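Local coordinates for protein dihydrofolate reductase (Coxiella burnetii, PDB 3TQ9) that probably reduces 7,8-dihydrofolate to tetrahydrofolate with NADPH, supplying one-carbon metabolism for glycine, purine and DNA precursor synthesis, and here holds methotrexate and NADPH, at residues Ile2-Ala7 with Lys111-Ile116; Ala7-Asn12 with Val125-Trp130; Pro40-Arg45 with Arg59-Thr64. All blocks are in the same frame, centred on the assembly; numbering follows the deposited sequence.

Interaction 1: Ile2-Ala7 with Lys111-Ile116. With MTX (methotrexate), chain C.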
loop_
_atom_site.group_PDB
_atom_site.type_symbol
_atom_site.label_atom_id
_atom_site.label_comp_id
_atom_site.label_asym_id
_atom_site.label_seq_id
_atom_site.Cartn_x
_atom_site.Cartn_y
_atom_site.Cartn_z
ATOM N N ILE A 2 5.125 13.869 0.211
ATOM C CA ILE A 2 3.738 13.508 -0.035
ATOM C C ILE A 2 3.575 12.039 0.326
ATOM O O ILE A 2 4.367 11.210 -0.117
ATOM C CB ILE A 2 3.370 13.717 -1.518
ATOM C CG1 ILE A 2 3.518 15.193 -1.904
ATOM C CG2 ILE A 2 1.960 13.219 -1.817
ATOM C CD1 ILE A 2 2.728 16.171 -1.019
ATOM N N ILE A 3 2.560 11.715 1.130
ATOM C CA ILE A 3 2.320 10.335 1.564
ATOM C C ILE A 3 1.162 9.745 0.776
ATOM O O ILE A 3 0.033 10.234 0.850
ATOM C CB ILE A 3 2.010 10.255 3.075
ATOM C CG1 ILE A 3 3.234 10.674 3.889
ATOM C CG2 ILE A 3 1.584 8.844 3.450
ATOM C CD1 ILE A 3 2.995 10.693 5.370
ATOM N N THR A 4 1.452 8.682 0.031
ATOM C CA THR A 4 0.501 8.094 -0.881
ATOM C C THR A 4 0.207 6.657 -0.492
ATOM O O THR A 4 1.134 5.876 -0.278
ATOM C CB THR A 4 1.058 8.102 -2.292
ATOM O OG1 THR A 4 1.297 9.456 -2.694
ATOM C CG2 THR A 4 0.084 7.445 -3.258
ATOM N N LEU A 5 -1.081 6.322 -0.388
ATOM C CA LEU A 5 -1.510 4.937 -0.192
ATOM C C LEU A 5 -1.899 4.381 -1.550
ATOM O O LEU A 5 -2.673 5.005 -2.270
ATOM C CB LEU A 5 -2.711 4.847 0.754
ATOM C CG LEU A 5 -2.511 4.921 2.276
ATOM C CD1 LEU A 5 -1.547 5.993 2.656
ATOM C CD2 LEU A 5 -3.841 5.156 2.960
ATOM N N ILE A 6 -1.350 3.220 -1.901
ATOM C CA ILE A 6 -1.750 2.489 -3.100
ATOM C C ILE A 6 -2.327 1.141 -2.656
ATOM O O ILE A 6 -1.688 0.399 -1.909
ATOM C CB ILE A 6 -0.559 2.325 -4.109
ATOM C CG1 ILE A 6 -1.045 1.763 -5.449
ATOM C CG2 ILE A 6 0.564 1.457 -3.540
ATOM C CD1 ILE A 6 -0.005 1.849 -6.540
ATOM N N ALA A 7 -3.554 0.845 -3.073
ATOM C CA ALA A 7 -4.211 -0.399 -2.659
ATOM C C ALA A 7 -5.089 -0.932 -3.774
ATOM O O ALA A 7 -5.642 -0.155 -4.545
ATOM C CB ALA A 7 -5.030 -0.173 -1.404
ATOM N N LYS A 111 -2.400 11.465 -0.574
ATOM C CA LYS A 111 -2.972 10.949 -1.816
ATOM C C LYS A 111 -3.299 9.469 -1.677
ATOM O O LYS A 111 -2.635 8.746 -0.930
ATOM C CB LYS A 111 -1.980 11.139 -2.967
ATOM C CG LYS A 111 -2.655 11.254 -4.319
ATOM C CD LYS A 111 -1.683 11.198 -5.512
ATOM C CE LYS A 111 -2.461 11.364 -6.845
ATOM N NZ LYS A 111 -1.652 11.089 -8.073
ATOM N N MET A 112 -4.329 9.027 -2.399
ATOM C CA MET A 112 -4.657 7.600 -2.524
ATOM C C MET A 112 -4.719 7.182 -3.999
ATOM O O MET A 112 -5.256 7.910 -4.829
ATOM C CB MET A 112 -5.987 7.275 -1.826
ATOM C CG MET A 112 -5.919 7.352 -0.306
ATOM S SD MET A 112 -7.141 6.340 0.537
ATOM C CE MET A 112 -8.616 7.310 0.270
ATOM N N ILE A 113 -4.150 6.021 -4.315
ATOM C CA ILE A 113 -4.267 5.426 -5.641
ATOM C C ILE A 113 -4.897 4.058 -5.476
ATOM O O ILE A 113 -4.230 3.104 -5.071
ATOM C CB ILE A 113 -2.906 5.298 -6.332
ATOM C CG1 ILE A 113 -2.233 6.669 -6.376
ATOM C CG2 ILE A 113 -3.073 4.711 -7.738
ATOM C CD1 ILE A 113 -1.048 6.755 -7.307
ATOM N N LEU A 114 -6.187 3.969 -5.793
ATOM C CA LEU A 114 -6.984 2.785 -5.463
ATOM C C LEU A 114 -7.517 2.034 -6.693
ATOM O O LEU A 114 -8.166 2.631 -7.557
ATOM C CB LEU A 114 -8.163 3.189 -4.572
ATOM C CG LEU A 114 -7.838 3.981 -3.302
ATOM C CD1 LEU A 114 -9.137 4.387 -2.609
ATOM C CD2 LEU A 114 -6.920 3.178 -2.365
ATOM N N THR A 115 -7.235 0.730 -6.763
ATOM C CA THR A 115 -7.863 -0.152 -7.745
ATOM C C THR A 115 -9.065 -0.798 -7.065
ATOM O O THR A 115 -8.894 -1.575 -6.128
ATOM C CB THR A 115 -6.895 -1.256 -8.247
ATOM O OG1 THR A 115 -5.643 -0.673 -8.629
ATOM C CG2 THR A 115 -7.487 -2.004 -9.449
ATOM N N ILE A 116 -10.274 -0.458 -7.510
ATOM C CA ILE A 116 -11.499 -1.032 -6.941
ATOM C C ILE A 116 -12.091 -2.044 -7.904
ATOM O O ILE A 116 -12.575 -1.680 -8.971
ATOM C CB ILE A 116 -12.555 0.033 -6.614
ATOM C CG1 ILE A 116 -11.954 1.106 -5.704
ATOM C CG2 ILE A 116 -13.756 -0.612 -5.933
ATOM C CD1 ILE A 116 -12.742 2.386 -5.673
HETATM N N1 MTX C . -2.111 -3.764 -6.102
HETATM C C2 MTX C . -2.236 -2.397 -5.919
HETATM N NA2 MTX C . -2.921 -1.673 -6.788
HETATM N N3 MTX C . -1.655 -1.775 -4.831
HETATM C C4 MTX C . -0.934 -2.499 -3.908
HETATM N NA4 MTX C . -0.379 -1.885 -2.865
HETATM C C4A MTX C . -0.798 -3.872 -4.079
HETATM N N5 MTX C . -0.076 -4.606 -3.159
HETATM C C6 MTX C . 0.067 -5.959 -3.325
HETATM C C7 MTX C . -0.519 -6.605 -4.420
HETATM N N8 MTX C . -1.243 -5.874 -5.353
HETATM C C8A MTX C . -1.389 -4.507 -5.184
HETATM C C9 MTX C . 0.870 -6.701 -2.292
HETATM N N10 MTX C . 1.405 -7.937 -2.837
HETATM C CM MTX C . 0.925 -9.191 -2.222
HETATM C C11 MTX C . 3.740 -8.062 -6.360
HETATM C C12 MTX C . 3.175 -9.219 -5.851
HETATM C C13 MTX C . 2.404 -9.173 -4.695
HETATM C C14 MTX C . 2.200 -7.961 -4.031
HETATM C C15 MTX C . 2.780 -6.804 -4.551
HETATM C C16 MTX C . 3.547 -6.855 -5.711
HETATM C C MTX C . 4.565 -8.145 -7.610
HETATM O O MTX C . 5.106 -9.396 -7.980
HETATM N N MTX C . 4.781 -7.055 -8.341
HETATM C CA MTX C . 5.991 -6.929 -9.132
HETATM C CT MTX C . 6.415 -5.510 -9.250
HETATM O O1 MTX C . 5.655 -4.602 -8.868
HETATM O O2 MTX C . 7.542 -5.236 -9.722
HETATM C CB MTX C . 5.837 -7.523 -10.529
HETATM C CG MTX C . 4.411 -7.480 -11.057
HETATM C CD MTX C . 4.412 -8.106 -12.429
HETATM O OE1 MTX C . 4.440 -7.369 -13.449
HETATM O OE2 MTX C . 4.392 -9.361 -12.555
#
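Leu-5 and Ile-113 hold each other at the middle of two parallel strands, 2-7 and 111-116, neighbours in the central mixed sheet of the dihydrofolate reductase fold. The amide of Ile-113 meets Leu-5 O at 2.7 Å, pointing nearly straight at the carbonyl. On either side the ladder continues with Leu-5 N to Lys-111 O and Ala-7 N to Ile-113 O, and ends at Ile-3 O and at Thr-115 N, the latter 2.9 Å from Ala-7 O.

Side chains alternate between the two faces. On one, Ala-7 CB rests against Leu-114 CD2 (4.0 Å), while Leu-5 and Met-112 pack toward Leu-106 and Trp-130. On the other, Ile-6 CG1 lies 4.1 Å from Ile-113 CB, and Thr-4 CG2 touches Ile-113 CG1. Helix 26-36 covers this side with His-31 and Ile-35, so branched aliphatic residues suit it. Thr-4 spends its hydroxyl on Glu-92, which makes a polar residue acceptable here.

Methotrexate occupies the same face at the strand ends. CG1 of Ile-6, anti to the backbone N (chi1 -171°), reaches N3 of the pteridine, and CG2, between the backbone N and the carbonyl carbon, touches NA4. Thr-115 OG1, hydrogen-bonded to Asp-28, stands beside NA2, and Asp-28 itself bonds the inhibitor. The carbonyl left over by the ladder is used as well: NA4 donates to Ile-6 O at 2.8 Å.

Interaction 2: Ala7-Asn12 with Val125-Trp130; sequences AAMDKN and VYFPEW. With NDP (NADPH dihydro-nicotinamide-adenine-dinucleotide phosphate), chain B.
Met-9 reaches from strand 2-10 into a small aromatic cluster formed by Phe-127 and Trp-130, a Met-aromatic contact that fastens the chain after strand 125-126 to the end of the central sheet. The thioether is folded to fit. CG sits between the backbone N and the carbonyl carbon (chi1 72°), and a bend at chi3 (66°) swings CE over one face of the Phe-127 ring. Met-9 CE lies 3.6 Å from the centroid of that ring, a CH-pi contact, while Pro-128 CD touches the opposite face, toward its rim. Met-9 SD meets Trp-130 differently, at the edge of its six-membered ring, 3.9 Å from Trp-130 CZ3. A flexible, polarisable side chain can meet one ring over its face and another at its edge.

Phe-127 turns its CG anti to the backbone N, bringing CD1 within 3.4 Å of Ala-7 CB; a methyl this small lets the ring come in close. At the outer end, Asn-12 O sits at the edge of the Tyr-126 ring, near its plane, 3.2 Å from Tyr-126 CD1. Asp-10 OD1 accepts from Asn-12 N, forming an Asx turn, and also takes Leu-14 N.

Ala-8 directs its CB away from this packing and binds the NADPH carboxamide with its backbone: its O takes N7N, and its N donates almost straight to O7N at 2.8 Å.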
loop_
_atom_site.group_PDB
_atom_site.type_symbol
_atom_site.label_atom_id
_atom_site.label_comp_id
_atom_site.label_asym_id
_atom_site.label_seq_id
_atom_site.Cartn_x
_atom_site.Cartn_y
_atom_site.Cartn_z
ATOM N N ALA A 7 -3.554 0.845 -3.073
ATOM C CA ALA A 7 -4.211 -0.399 -2.659
ATOM C C ALA A 7 -5.089 -0.932 -3.774
ATOM O O ALA A 7 -5.642 -0.155 -4.545
ATOM C CB ALA A 7 -5.030 -0.173 -1.404
ATOM N N ALA A 8 -5.167 -2.259 -3.880
ATOM C CA ALA A 8 -6.146 -2.926 -4.727
ATOM C C ALA A 8 -7.171 -3.564 -3.802
ATOM O O ALA A 8 -6.808 -4.242 -2.836
ATOM C CB ALA A 8 -5.488 -3.973 -5.596
ATOM N N MET A 9 -8.447 -3.334 -4.093
ATOM C CA MET A 9 -9.535 -3.764 -3.216
ATOM C C MET A 9 -10.791 -4.021 -4.026
ATOM O O MET A 9 -10.956 -3.441 -5.090
ATOM C CB MET A 9 -9.818 -2.675 -2.178
ATOM C CG MET A 9 -10.503 -1.431 -2.756
ATOM S SD MET A 9 -10.675 -0.102 -1.576
ATOM C CE MET A 9 -8.948 0.312 -1.328
ATOM N N ASP A 10 -11.678 -4.876 -3.522
ATOM C CA ASP A 10 -12.973 -5.115 -4.178
ATOM C C ASP A 10 -14.042 -4.137 -3.660
ATOM O O ASP A 10 -13.723 -3.198 -2.934
ATOM C CB ASP A 10 -13.399 -6.587 -4.032
ATOM C CG ASP A 10 -13.879 -6.939 -2.631
ATOM O OD1 ASP A 10 -13.990 -6.039 -1.778
ATOM O OD2 ASP A 10 -14.149 -8.132 -2.383
ATOM N N LYS A 11 -15.302 -4.354 -4.033
ATOM C CA LYS A 11 -16.388 -3.446 -3.651
ATOM C C LYS A 11 -16.696 -3.443 -2.154
ATOM O O LYS A 11 -17.354 -2.526 -1.671
ATOM C CB LYS A 11 -17.667 -3.747 -4.457
ATOM C CG LYS A 11 -18.338 -5.096 -4.161
ATOM C CD LYS A 11 -18.927 -5.742 -5.429
ATOM C CE LYS A 11 -20.299 -5.193 -5.818
ATOM N NZ LYS A 11 -21.362 -6.250 -5.780
ATOM N N ASN A 12 -16.234 -4.463 -1.432
ATOM C CA ASN A 12 -16.333 -4.486 0.034
ATOM C C ASN A 12 -15.045 -4.077 0.750
ATOM O O ASN A 12 -14.943 -4.237 1.968
ATOM C CB ASN A 12 -16.771 -5.869 0.521
ATOM C CG ASN A 12 -18.236 -6.107 0.314
ATOM O OD1 ASN A 12 -18.762 -5.839 -0.763
ATOM N ND2 ASN A 12 -18.914 -6.604 1.344
ATOM N N VAL A 125 -8.989 -9.727 5.627
ATOM C CA VAL A 125 -8.415 -8.400 5.894
ATOM C C VAL A 125 -8.991 -7.372 4.914
ATOM O O VAL A 125 -9.329 -7.712 3.775
ATOM C CB VAL A 125 -6.857 -8.396 5.869
ATOM C CG1 VAL A 125 -6.304 -9.746 6.318
ATOM C CG2 VAL A 125 -6.334 -8.040 4.500
ATOM N N TYR A 126 -9.107 -6.126 5.377
ATOM C CA TYR A 126 -9.813 -5.067 4.645
ATOM C C TYR A 126 -9.031 -3.763 4.646
ATOM O O TYR A 126 -8.215 -3.514 5.541
ATOM C CB TYR A 126 -11.193 -4.819 5.267
ATOM C CG TYR A 126 -12.186 -5.936 5.034
ATOM C CD1 TYR A 126 -13.062 -5.899 3.952
ATOM C CD2 TYR A 126 -12.247 -7.031 5.887
ATOM C CE1 TYR A 126 -13.976 -6.924 3.724
ATOM C CE2 TYR A 126 -13.157 -8.065 5.668
ATOM C CZ TYR A 126 -14.017 -8.003 4.587
ATOM O OH TYR A 126 -14.919 -9.025 4.367
ATOM N N PHE A 127 -9.285 -2.940 3.630
ATOM C CA PHE A 127 -8.744 -1.584 3.573
ATOM C C PHE A 127 -9.686 -0.705 4.381
ATOM O O PHE A 127 -10.902 -0.785 4.207
ATOM C CB PHE A 127 -8.666 -1.100 2.123
ATOM C CG PHE A 127 -8.052 0.257 1.958
ATOM C CD1 PHE A 127 -6.750 0.395 1.524
ATOM C CD2 PHE A 127 -8.783 1.402 2.219
ATOM C CE1 PHE A 127 -6.190 1.645 1.358
ATOM C CE2 PHE A 127 -8.227 2.657 2.059
ATOM C CZ PHE A 127 -6.935 2.780 1.626
ATOM N N PRO A 128 -9.138 0.143 5.259
ATOM C CA PRO A 128 -9.935 0.932 6.200
ATOM C C PRO A 128 -10.900 1.906 5.527
ATOM O O PRO A 128 -10.592 2.419 4.451
ATOM C CB PRO A 128 -8.865 1.725 6.947
ATOM C CG PRO A 128 -7.759 1.841 5.971
ATOM C CD PRO A 128 -7.712 0.508 5.339
ATOM N N GLU A 129 -12.038 2.181 6.163
ATOM C CA GLU A 129 -13.007 3.106 5.575
ATOM C C GLU A 129 -12.461 4.525 5.585
ATOM O O GLU A 129 -11.897 4.978 6.582
ATOM C CB GLU A 129 -14.375 3.066 6.274
ATOM C CG GLU A 129 -15.520 3.477 5.324
ATOM C CD GLU A 129 -16.870 3.672 6.008
ATOM O OE1 GLU A 129 -16.902 4.072 7.192
ATOM O OE2 GLU A 129 -17.906 3.443 5.341
ATOM N N TRP A 130 -12.622 5.208 4.455
ATOM C CA TRP A 130 -12.249 6.609 4.341
ATOM C C TRP A 130 -13.501 7.473 4.147
ATOM O O TRP A 130 -14.427 7.105 3.403
ATOM C CB TRP A 130 -11.238 6.819 3.207
ATOM C CG TRP A 130 -11.764 6.626 1.812
ATOM C CD1 TRP A 130 -12.226 7.595 0.975
ATOM C CD2 TRP A 130 -11.846 5.394 1.082
ATOM N NE1 TRP A 130 -12.607 7.045 -0.225
ATOM C CE2 TRP A 130 -12.379 5.695 -0.186
ATOM C CE3 TRP A 130 -11.525 4.066 1.379
ATOM C CZ2 TRP A 130 -12.598 4.717 -1.158
ATOM C CZ3 TRP A 130 -11.748 3.093 0.410
ATOM C CH2 TRP A 130 -12.278 3.427 -0.839
HETATM P PA NDP B . 0.439 -5.953 7.452
HETATM O O1A NDP B . -0.147 -4.635 7.864
HETATM O O2A NDP B . 0.943 -6.115 6.050
HETATM O O5B NDP B . 1.648 -6.244 8.438
HETATM C C5B NDP B . 1.376 -6.381 9.830
HETATM C C4B NDP B . 2.688 -6.398 10.595
HETATM O O4B NDP B . 3.371 -5.161 10.377
HETATM C C3B NDP B . 2.555 -6.495 12.108
HETATM O O3B NDP B . 2.406 -7.828 12.584
HETATM C C2B NDP B . 3.868 -5.918 12.551
HETATM O O2B NDP B . 4.909 -6.854 12.291
HETATM C C1B NDP B . 4.055 -4.771 11.572
HETATM N N9A NDP B . 3.498 -3.483 12.013
HETATM C C8A NDP B . 2.331 -2.946 11.630
HETATM N N7A NDP B . 2.146 -1.740 12.224
HETATM C C5A NDP B . 3.225 -1.504 12.992
HETATM C C6A NDP B . 3.684 -0.433 13.885
HETATM N N6A NDP B . 2.932 0.674 14.083
HETATM N N1A NDP B . 4.879 -0.585 14.494
HETATM C C2A NDP B . 5.635 -1.677 14.307
HETATM N N3A NDP B . 5.267 -2.676 13.508
HETATM C C4A NDP B . 4.103 -2.651 12.846
HETATM O O3 NDP B . -0.533 -7.190 7.801
HETATM P PN NDP B . -2.035 -7.468 7.265
HETATM O O1N NDP B . -3.015 -6.448 7.791
HETATM O O2N NDP B . -2.283 -8.916 7.566
HETATM O O5D NDP B . -1.948 -7.307 5.684
HETATM C C5D NDP B . -1.485 -8.389 4.886
HETATM C C4D NDP B . -2.648 -8.832 4.031
HETATM O O4D NDP B . -3.037 -7.754 3.178
HETATM C C3D NDP B . -2.233 -9.974 3.129
HETATM O O3D NDP B . -3.378 -10.769 2.802
HETATM C C2D NDP B . -1.729 -9.256 1.903
HETATM O O2D NDP B . -1.689 -10.142 0.778
HETATM C C1D NDP B . -2.757 -8.125 1.819
HETATM N N1N NDP B . -2.334 -6.922 1.105
HETATM C C2N NDP B . -3.136 -6.485 0.133
HETATM C C3N NDP B . -2.842 -5.356 -0.592
HETATM C C7N NDP B . -3.761 -4.895 -1.670
HETATM O O7N NDP B . -3.485 -3.894 -2.291
HETATM N N7N NDP B . -4.854 -5.597 -1.942
HETATM C C4N NDP B . -1.588 -4.607 -0.255
HETATM C C5N NDP B . -0.763 -5.146 0.812
HETATM C C6N NDP B . -1.196 -6.297 1.457
HETATM P P2B NDP B . 5.553 -7.886 13.332
HETATM O O1X NDP B . 4.429 -8.875 13.427
HETATM O O2X NDP B . 6.769 -8.455 12.644
HETATM O O3X NDP B . 5.902 -7.088 14.557
#

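Interaction 3: Pro40-Arg45 with Arg59-Thr64. With NDP (NADPH dihydro-nicotinamide-adenine-dinucleotide phosphate), chain B.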
loop_
_atom_site.group_PDB
_atom_site.type_symbol
_atom_site.label_atom_id
_atom_site.label_comp_id
_atom_site.label_asym_id
_atom_site.label_seq_id
_atom_site.Cartn_x
_atom_site.Cartn_y
_atom_site.Cartn_z
ATOM N N PRO A 40 10.547 5.051 -2.580
ATOM C CA PRO A 40 10.437 4.314 -1.324
ATOM C C PRO A 40 9.042 3.732 -1.148
ATOM O O PRO A 40 8.062 4.489 -1.188
ATOM C CB PRO A 40 10.713 5.387 -0.257
ATOM C CG PRO A 40 11.451 6.450 -0.948
ATOM C CD PRO A 40 10.945 6.452 -2.356
ATOM N N ILE A 41 8.957 2.406 -1.000
ATOM C CA ILE A 41 7.698 1.739 -0.661
ATOM C C ILE A 41 7.759 1.230 0.791
ATOM O O ILE A 41 8.739 0.593 1.210
ATOM C CB ILE A 41 7.292 0.604 -1.667
ATOM C CG1 ILE A 41 8.329 -0.512 -1.733
ATOM C CG2 ILE A 41 7.094 1.162 -3.056
ATOM C CD1 ILE A 41 7.869 -1.703 -2.567
ATOM N N VAL A 42 6.716 1.556 1.558
ATOM C CA VAL A 42 6.607 1.184 2.962
ATOM C C VAL A 42 5.541 0.097 3.084
ATOM O O VAL A 42 4.409 0.264 2.623
ATOM C CB VAL A 42 6.243 2.408 3.830
ATOM C CG1 VAL A 42 6.053 2.010 5.288
ATOM C CG2 VAL A 42 7.310 3.475 3.724
ATOM N N MET A 43 5.915 -1.017 3.706
ATOM C CA MET A 43 5.024 -2.154 3.874
ATOM C C MET A 43 5.150 -2.732 5.276
ATOM O O MET A 43 6.160 -2.531 5.950
ATOM C CB MET A 43 5.356 -3.230 2.835
ATOM C CG MET A 43 6.665 -4.004 3.093
ATOM S SD MET A 43 7.216 -4.983 1.674
ATOM C CE MET A 43 7.837 -3.703 0.612
ATOM N N GLY A 44 4.123 -3.448 5.717
ATOM C CA GLY A 44 4.200 -4.206 6.959
ATOM C C GLY A 44 4.946 -5.510 6.748
ATOM O O GLY A 44 5.142 -5.945 5.621
ATOM N N ARG A 45 5.353 -6.149 7.840
ATOM C CA ARG A 45 6.115 -7.392 7.759
ATOM C C ARG A 45 5.280 -8.527 7.160
ATOM O O ARG A 45 5.799 -9.339 6.390
ATOM C CB ARG A 45 6.662 -7.781 9.129
ATOM C CG ARG A 45 7.675 -8.918 9.112
ATOM C CD ARG A 45 7.013 -10.277 9.195
ATOM N NE ARG A 45 6.330 -10.467 10.469
ATOM C CZ ARG A 45 5.350 -11.342 10.692
ATOM N NH1 ARG A 45 4.886 -12.128 9.722
ATOM N NH2 ARG A 45 4.822 -11.422 11.905
ATOM N N ARG A 59 13.166 0.980 -3.177
ATOM C CA ARG A 59 13.657 0.892 -1.816
ATOM C C ARG A 59 12.562 0.253 -1.004
ATOM O O ARG A 59 11.536 0.881 -0.734
ATOM C CB ARG A 59 14.014 2.268 -1.253
ATOM C CG ARG A 59 14.662 2.205 0.109
ATOM C CD ARG A 59 15.096 3.572 0.569
ATOM N NE ARG A 59 15.501 3.545 1.969
ATOM C CZ ARG A 59 15.790 4.618 2.698
ATOM N NH1 ARG A 59 15.713 5.839 2.171
ATOM N NH2 ARG A 59 16.153 4.468 3.966
ATOM N N ASN A 60 12.763 -1.012 -0.648
ATOM C CA ASN A 60 11.797 -1.729 0.139
ATOM C C ASN A 60 12.012 -1.376 1.587
ATOM O O ASN A 60 13.109 -1.560 2.103
ATOM C CB ASN A 60 11.953 -3.227 -0.054
ATOM C CG ASN A 60 11.427 -3.696 -1.380
ATOM O OD1 ASN A 60 10.404 -4.366 -1.438
ATOM N ND2 ASN A 60 12.126 -3.361 -2.458
ATOM N N ILE A 61 10.970 -0.861 2.237
ATOM C CA ILE A 61 11.031 -0.506 3.652
ATOM C C ILE A 61 9.988 -1.313 4.393
ATOM O O ILE A 61 8.801 -1.237 4.062
ATOM C CB ILE A 61 10.780 0.999 3.871
ATOM C CG1 ILE A 61 11.723 1.827 2.987
ATOM C CG2 ILE A 61 10.969 1.360 5.334
ATOM C CD1 ILE A 61 11.724 3.300 3.278
ATOM N N VAL A 62 10.426 -2.087 5.387
ATOM C CA VAL A 62 9.532 -2.977 6.149
ATOM C C VAL A 62 9.398 -2.563 7.630
ATOM O O VAL A 62 10.398 -2.297 8.307
ATOM C CB VAL A 62 10.010 -4.453 6.042
ATOM C CG1 VAL A 62 9.119 -5.389 6.869
ATOM C CG2 VAL A 62 10.065 -4.890 4.560
ATOM N N ILE A 63 8.154 -2.518 8.120
ATOM C CA ILE A 63 7.862 -2.133 9.492
ATOM C C ILE A 63 7.562 -3.385 10.317
ATOM O O ILE A 63 6.656 -4.150 9.983
ATOM C CB ILE A 63 6.652 -1.165 9.586
ATOM C CG1 ILE A 63 6.771 -0.022 8.572
ATOM C CG2 ILE A 63 6.517 -0.609 11.005
ATOM C CD1 ILE A 63 8.077 0.676 8.572
ATOM N N THR A 64 8.342 -3.596 11.375
ATOM C CA THR A 64 8.154 -4.722 12.277
ATOM C C THR A 64 8.372 -4.253 13.698
ATOM O O THR A 64 8.933 -3.186 13.912
ATOM C CB THR A 64 9.129 -5.881 11.983
ATOM O OG1 THR A 64 8.853 -6.971 12.880
ATOM C CG2 THR A 64 10.590 -5.438 12.136
HETATM P PA NDP B . 0.439 -5.953 7.452
HETATM O O1A NDP B . -0.147 -4.635 7.864
HETATM O O2A NDP B . 0.943 -6.115 6.050
HETATM O O5B NDP B . 1.648 -6.244 8.438
HETATM C C5B NDP B . 1.376 -6.381 9.830
HETATM C C4B NDP B . 2.688 -6.398 10.595
HETATM O O4B NDP B . 3.371 -5.161 10.377
HETATM C C3B NDP B . 2.555 -6.495 12.108
HETATM O O3B NDP B . 2.406 -7.828 12.584
HETATM C C2B NDP B . 3.868 -5.918 12.551
HETATM O O2B NDP B . 4.909 -6.854 12.291
HETATM C C1B NDP B . 4.055 -4.771 11.572
HETATM N N9A NDP B . 3.498 -3.483 12.013
HETATM C C8A NDP B . 2.331 -2.946 11.630
HETATM N N7A NDP B . 2.146 -1.740 12.224
HETATM C C5A NDP B . 3.225 -1.504 12.992
HETATM C C6A NDP B . 3.684 -0.433 13.885
HETATM N N6A NDP B . 2.932 0.674 14.083
HETATM N N1A NDP B . 4.879 -0.585 14.494
HETATM C C2A NDP B . 5.635 -1.677 14.307
HETATM N N3A NDP B . 5.267 -2.676 13.508
HETATM C C4A NDP B . 4.103 -2.651 12.846
HETATM O O3 NDP B . -0.533 -7.190 7.801
HETATM P PN NDP B . -2.035 -7.468 7.265
HETATM O O1N NDP B . -3.015 -6.448 7.791
HETATM O O2N NDP B . -2.283 -8.916 7.566
HETATM O O5D NDP B . -1.948 -7.307 5.684
HETATM C C5D NDP B . -1.485 -8.389 4.886
HETATM C C4D NDP B . -2.648 -8.832 4.031
HETATM O O4D NDP B . -3.037 -7.754 3.178
HETATM C C3D NDP B . -2.233 -9.974 3.129
HETATM O O3D NDP B . -3.378 -10.769 2.802
HETATM C C2D NDP B . -1.729 -9.256 1.903
HETATM O O2D NDP B . -1.689 -10.142 0.778
HETATM C C1D NDP B . -2.757 -8.125 1.819
HETATM N N1N NDP B . -2.334 -6.922 1.105
HETATM C C2N NDP B . -3.136 -6.485 0.133
HETATM C C3N NDP B . -2.842 -5.356 -0.592
HETATM C C7N NDP B . -3.761 -4.895 -1.670
HETATM O O7N NDP B . -3.485 -3.894 -2.291
HETATM N N7N NDP B . -4.854 -5.597 -1.942
HETATM C C4N NDP B . -1.588 -4.607 -0.255
HETATM C C5N NDP B . -0.763 -5.146 0.812
HETATM C C6N NDP B . -1.196 -6.297 1.457
HETATM P P2B NDP B . 5.553 -7.886 13.332
HETATM O O1X NDP B . 4.429 -8.875 13.427
HETATM O O2X NDP B . 6.769 -8.455 12.644
HETATM O O3X NDP B . 5.902 -7.088 14.557
#
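Oxygen O2X of the NADPH 2'-phosphate is gripped by Thr-64 and Arg-45 together. Thr-64 OG1 donates to it at 2.6 Å, and Arg-45 NE does so at 3.0 Å along a nearly straight bond (165°). O2X lies in the guanidinium plane, at its edge. NH2 of the same group donates to O1X, also at 3.0 Å but along a more bent bond, O1X lying oblique to the group. The arginine reaches this far round because its chain bends twice, at chi2 (-87°) and chi3 (-65°), and curls round O2X; Asp-49 binds NH1 and so helps fix the group's rotation. A cation and a hydroxyl are well matched to this phosphate, the group that sets NADPH apart from NADH.

Both residues stand where parallel strands 40-44 and 59-63 end, in a beta-alpha-beta unit whose helix 45-51 starts just after Gly-44, its N-cap. With no side chain there, Gly-44 CA can lie 3.6 Å from O5B of the cofactor. Further back, Ile-61 N bonds Ile-41 O and Met-43 N bonds Ile-61 O.

Beta-branched residues, common in strands, contribute to both faces. Val-42 CG1 meets Ile-63 CG1 at 3.9 Å, with Leu-80 and Ala-83 of helix 80-86 beyond. On the other face Met-43 CG packs on Val-62 CG2, and its bent chain carries CE to 3.4 Å from Asn-60 OD1. The amide of Asn-60 donates through ND2 to Leu-55 O. At the cofactor end, Ile-63 CG2 touches N3A of the adenine at 3.5 Å.

Overall arrangement
Interactions 1 and 3 are both buried parallel strand pairs of one sheet, about 15 Å apart between centres and not in contact; 40-45 with 59-64 is nested in the chain inside the loop that interaction 1 closes. Interaction 2 lies nearer the surface and works through aromatic and sulfur packing instead of a backbone ladder. It shares Ala-7 and strand 2-10 with interaction 1, and Met-112 and Leu-114 of the latter press on Trp-130 and Met-9. The ligands are met at different points: interaction 1 meets the methotrexate pteridine, which Ala-8 also touches, while interactions 2 and 3 hold NADPH, the one with the backbone N and O of Ala-8, the other with a guanidinium and a hydroxyl on the 2'-phosphate.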